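Local coordinates for protein WbmS, polysaccharide deacetylase involved in O-antigen biosynthesis (Bordetella bronchiseptica, PDB 3HFT) that probably removes acetyl groups from a polysaccharide during O-antigen biosynthesis, as a zinc-binding member of the polysaccharide deacetylase family, at residues M214-E217 and S218-R221; T247-Q250 and S251-R255. All coordinates share one frame; numbering follows the deposited sequence.

Interaction 1 (M214-E217 and S218-R221); sequences MNTE and SLRR
E217, just ahead of the N-cap S218, and R221, in the first turn of helix 219-224, show how a salt bridge can brace a turn between two helices. The arginine offers its side rather than its end: NE donates to the syn lone pair of OE1 of E217, at 2.8 Å, while NH2 reaches OE2 of E217 at 3.0 Å from 17° out of the carboxylate plane. Both bonds are nearly straight, and the carboxylate and guanidinium planes lie only 15° apart. The E217 chain can fold back this way because CG sits between the backbone N and the carbonyl carbon (chi1 82°) and the chain bends again at chi2. OE1 also receives a weak bond from S218 N.

The close-packed side belongs to M214 and T216, both buried. M214 O lies 3.9 Å from CD of R221, and CG2 of T216 lies 3.2 Å from S218 O, while T216 OG1 is hydrogen-bonded to H211 ND1. The salt bridge lies toward the more open side, with E217 and R221 both partly exposed. Two parallel bonds fix the rotation of both charged groups, and a carboxylate beside the helix's first turn would probably interact favourably with its dipole.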
# COMPACT_ATOMS: atom_id res chain seq x y z
N MSE A 214 -17.45 22.09 -2.89
CA MSE A 214 -16.90 23.33 -2.30
C MSE A 214 -15.70 23.88 -3.07
O MSE A 214 -15.18 24.93 -2.71
CB MSE A 214 -16.44 23.11 -0.85
CG MSE A 214 -17.53 22.51 0.07
SE MSE A 214 -16.89 22.47 1.91
CE MSE A 214 -17.06 23.88 2.10
N ASN A 215 -15.26 23.16 -4.10
CA ASN A 215 -14.08 23.57 -4.88
C ASN A 215 -12.90 23.77 -3.97
O ASN A 215 -12.12 24.72 -4.10
CB ASN A 215 -14.35 24.81 -5.72
CG ASN A 215 -13.20 25.15 -6.68
OD1 ASN A 215 -12.52 24.26 -7.21
ND2 ASN A 215 -12.98 26.44 -6.90
N THR A 216 -12.72 22.81 -3.08
CA THR A 216 -11.70 22.89 -2.04
C THR A 216 -10.28 23.08 -2.59
O THR A 216 -9.80 22.30 -3.42
CB THR A 216 -11.67 21.61 -1.19
OG1 THR A 216 -12.97 21.39 -0.65
CG2 THR A 216 -10.62 21.70 -0.07
N GLU A 217 -9.63 24.12 -2.07
CA GLU A 217 -8.21 24.38 -2.30
C GLU A 217 -7.36 24.26 -1.01
O GLU A 217 -6.16 24.28 -1.08
CB GLU A 217 -8.04 25.77 -2.89
CG GLU A 217 -8.04 26.93 -1.89
CD GLU A 217 -9.38 27.26 -1.19
OE1 GLU A 217 -10.24 26.41 -0.88
OE2 GLU A 217 -9.55 28.44 -0.89
N SER A 218 -8.02 24.24 0.15
CA SER A 218 -7.36 24.08 1.44
C SER A 218 -8.29 23.31 2.34
O SER A 218 -9.50 23.55 2.35
CB SER A 218 -7.05 25.44 2.08
OG SER A 218 -6.74 25.31 3.48
N LEU A 219 -7.74 22.37 3.10
CA LEU A 219 -8.53 21.59 4.02
C LEU A 219 -9.07 22.43 5.18
O LEU A 219 -9.99 22.00 5.88
CB LEU A 219 -7.75 20.39 4.54
CG LEU A 219 -7.41 19.39 3.43
CD1 LEU A 219 -6.58 18.22 3.95
CD2 LEU A 219 -8.70 18.89 2.75
N ARG A 220 -8.53 23.63 5.37
CA ARG A 220 -9.05 24.49 6.39
C ARG A 220 -10.46 24.97 6.01
O ARG A 220 -11.29 25.18 6.87
CB ARG A 220 -8.08 25.67 6.61
CG ARG A 220 -8.39 26.52 7.84
CD ARG A 220 -8.45 25.69 9.13
NE ARG A 220 -8.91 26.50 10.25
CZ ARG A 220 -8.13 27.29 10.99
NH1 ARG A 220 -6.83 27.39 10.76
NH2 ARG A 220 -8.67 27.99 11.98
N ARG A 221 -10.74 25.16 4.72
CA ARG A 221 -12.09 25.52 4.27
C ARG A 221 -13.04 24.38 4.65
O ARG A 221 -14.12 24.59 5.21
CB ARG A 221 -12.12 25.74 2.75
CG ARG A 221 -13.49 26.12 2.16
CD ARG A 221 -13.52 26.21 0.62
NE ARG A 221 -12.70 27.32 0.17
CZ ARG A 221 -13.08 28.59 0.16
NH1 ARG A 221 -14.28 28.94 0.59
NH2 ARG A 221 -12.22 29.52 -0.25

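Interaction 2 (T247-Q250 and S251-R255); sequences TFLQ and SLLAR
L249 and L253, one helical turn apart, meet through L253 CD1, which lies 4.1 Å from L249 CG. Their first torsions differ: L249 sets CG anti to its backbone N (chi1 176°), whereas L253 sets CG anti to the carbonyl carbon (chi1 -70°), and the two chains cross obliquely. L253 CG also comes within 3.3 Å of L249 O, so the leucine lies close against the carbonyl that its own N-H binds. Beyond the pair, I60 of helix 50-63 touches both leucines.

F248 and L252 form the neighbouring apolar pair. Here the first torsions match, L252 (chi1 175°) and F248 both holding CG anti to N, and L252 CD1 meets the ring at a slant, 4.1 Å from F248 CE1. Both reach L205 of the parallel sheet, and the F248 ring is stacked on W177. These pairs ride on a regular ladder of alpha-helical hydrogen bonds, from S251 N to T247 O through A254 N to Q250 O. F248 O takes a second donor: a water bonds to it at 2.8 Å and accepts from R255 NH1 at 3.0 Å, lying over one face of the F248 ring, offset toward its rim. One face of the R255 guanidinium lies over S251 CB. The chemistry is thus that of an amphipathic helix: leucines and phenylalanine bind it to the core, while water bridges two of its turns and the salt bridge from R255 NH1 to D194 links it to a neighbouring segment.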
# COMPACT_ATOMS: atom_id res chain seq x y z
N THR A 247 -12.56 23.19 -10.10
CA THR A 247 -12.05 23.77 -11.34
C THR A 247 -10.97 22.86 -11.96
O THR A 247 -10.88 22.77 -13.17
CB THR A 247 -11.56 25.19 -11.16
OG1 THR A 247 -10.49 25.21 -10.23
CG2 THR A 247 -12.69 26.13 -10.70
N PHE A 248 -10.22 22.14 -11.13
CA PHE A 248 -9.23 21.18 -11.63
C PHE A 248 -9.97 20.08 -12.41
O PHE A 248 -9.59 19.73 -13.51
CB PHE A 248 -8.48 20.61 -10.44
CG PHE A 248 -7.48 19.51 -10.75
CD1 PHE A 248 -7.85 18.18 -10.70
CD2 PHE A 248 -6.14 19.81 -11.00
CE1 PHE A 248 -6.93 17.19 -10.92
CE2 PHE A 248 -5.22 18.81 -11.21
CZ PHE A 248 -5.62 17.50 -11.17
N LEU A 249 -11.04 19.55 -11.82
CA LEU A 249 -11.81 18.50 -12.47
C LEU A 249 -12.47 19.02 -13.72
O LEU A 249 -12.48 18.34 -14.75
CB LEU A 249 -12.89 17.98 -11.51
CG LEU A 249 -13.87 16.94 -12.05
CD1 LEU A 249 -13.19 15.68 -12.60
CD2 LEU A 249 -14.87 16.60 -10.90
N GLN A 250 -13.04 20.21 -13.65
CA GLN A 250 -13.68 20.79 -14.84
C GLN A 250 -12.68 20.98 -15.99
O GLN A 250 -13.00 20.67 -17.13
CB GLN A 250 -14.40 22.11 -14.52
CG GLN A 250 -15.66 21.89 -13.69
CD GLN A 250 -16.22 23.20 -13.16
OE1 GLN A 250 -15.48 24.05 -12.67
NE2 GLN A 250 -17.51 23.36 -13.26
N SER A 251 -11.48 21.47 -15.70
CA SER A 251 -10.44 21.64 -16.74
C SER A 251 -9.97 20.34 -17.33
O SER A 251 -9.75 20.22 -18.53
CB SER A 251 -9.21 22.33 -16.19
OG SER A 251 -9.56 23.63 -15.81
N LEU A 252 -9.80 19.36 -16.46
CA LEU A 252 -9.35 18.04 -16.89
C LEU A 252 -10.35 17.44 -17.85
O LEU A 252 -9.97 16.87 -18.88
CB LEU A 252 -9.17 17.17 -15.65
CG LEU A 252 -8.82 15.71 -15.68
CD1 LEU A 252 -8.49 15.35 -14.21
CD2 LEU A 252 -9.94 14.87 -16.22
N LEU A 253 -11.64 17.58 -17.52
CA LEU A 253 -12.71 17.10 -18.40
C LEU A 253 -12.71 17.85 -19.73
O LEU A 253 -12.75 17.22 -20.80
CB LEU A 253 -14.08 17.24 -17.70
CG LEU A 253 -14.37 16.30 -16.52
CD1 LEU A 253 -15.62 16.72 -15.72
CD2 LEU A 253 -14.43 14.83 -16.98
N ALA A 254 -12.67 19.18 -19.67
CA ALA A 254 -12.68 20.02 -20.87
C ALA A 254 -11.52 19.71 -21.80
O ALA A 254 -11.70 19.63 -22.99
CB ALA A 254 -12.69 21.53 -20.50
N ARG A 255 -10.33 19.55 -21.26
CA ARG A 255 -9.17 19.24 -22.05
C ARG A 255 -9.16 17.86 -22.66
O ARG A 255 -8.40 17.63 -23.58
CB ARG A 255 -7.93 19.20 -21.19
CG ARG A 255 -7.43 20.47 -20.68
CD ARG A 255 -6.12 20.17 -19.97
NE ARG A 255 -5.74 21.37 -19.25
CZ ARG A 255 -5.66 21.47 -17.94
NH1 ARG A 255 -5.87 20.40 -17.17
NH2 ARG A 255 -5.32 22.64 -17.40
O HOH W 1 -7.01 20.16 -14.44

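How the interactions relate
Interaction 1 precedes interaction 2 in the chain: 214-221 leads from the end of helix 209-214 into helix 219-224, whereas 247-255 lies within helix 245-256, the last helix of the chain. Their centres are about 17 Å apart, yet they touch where N215 OD1 probably accepts a hydrogen bond from T247 N at 3.1 Å. N215, the C-prime residue of the Schellman motif closing helix 209-214, thereby connects that helix end to the first turn of the last helix. The backbone link between T216 and S245 reinforces this join. These bonds join the C-terminal helix, packed against strand 203-207 and helix 50-63, to the turn between helices 209-214 and 219-224 of the zinc-binding fold.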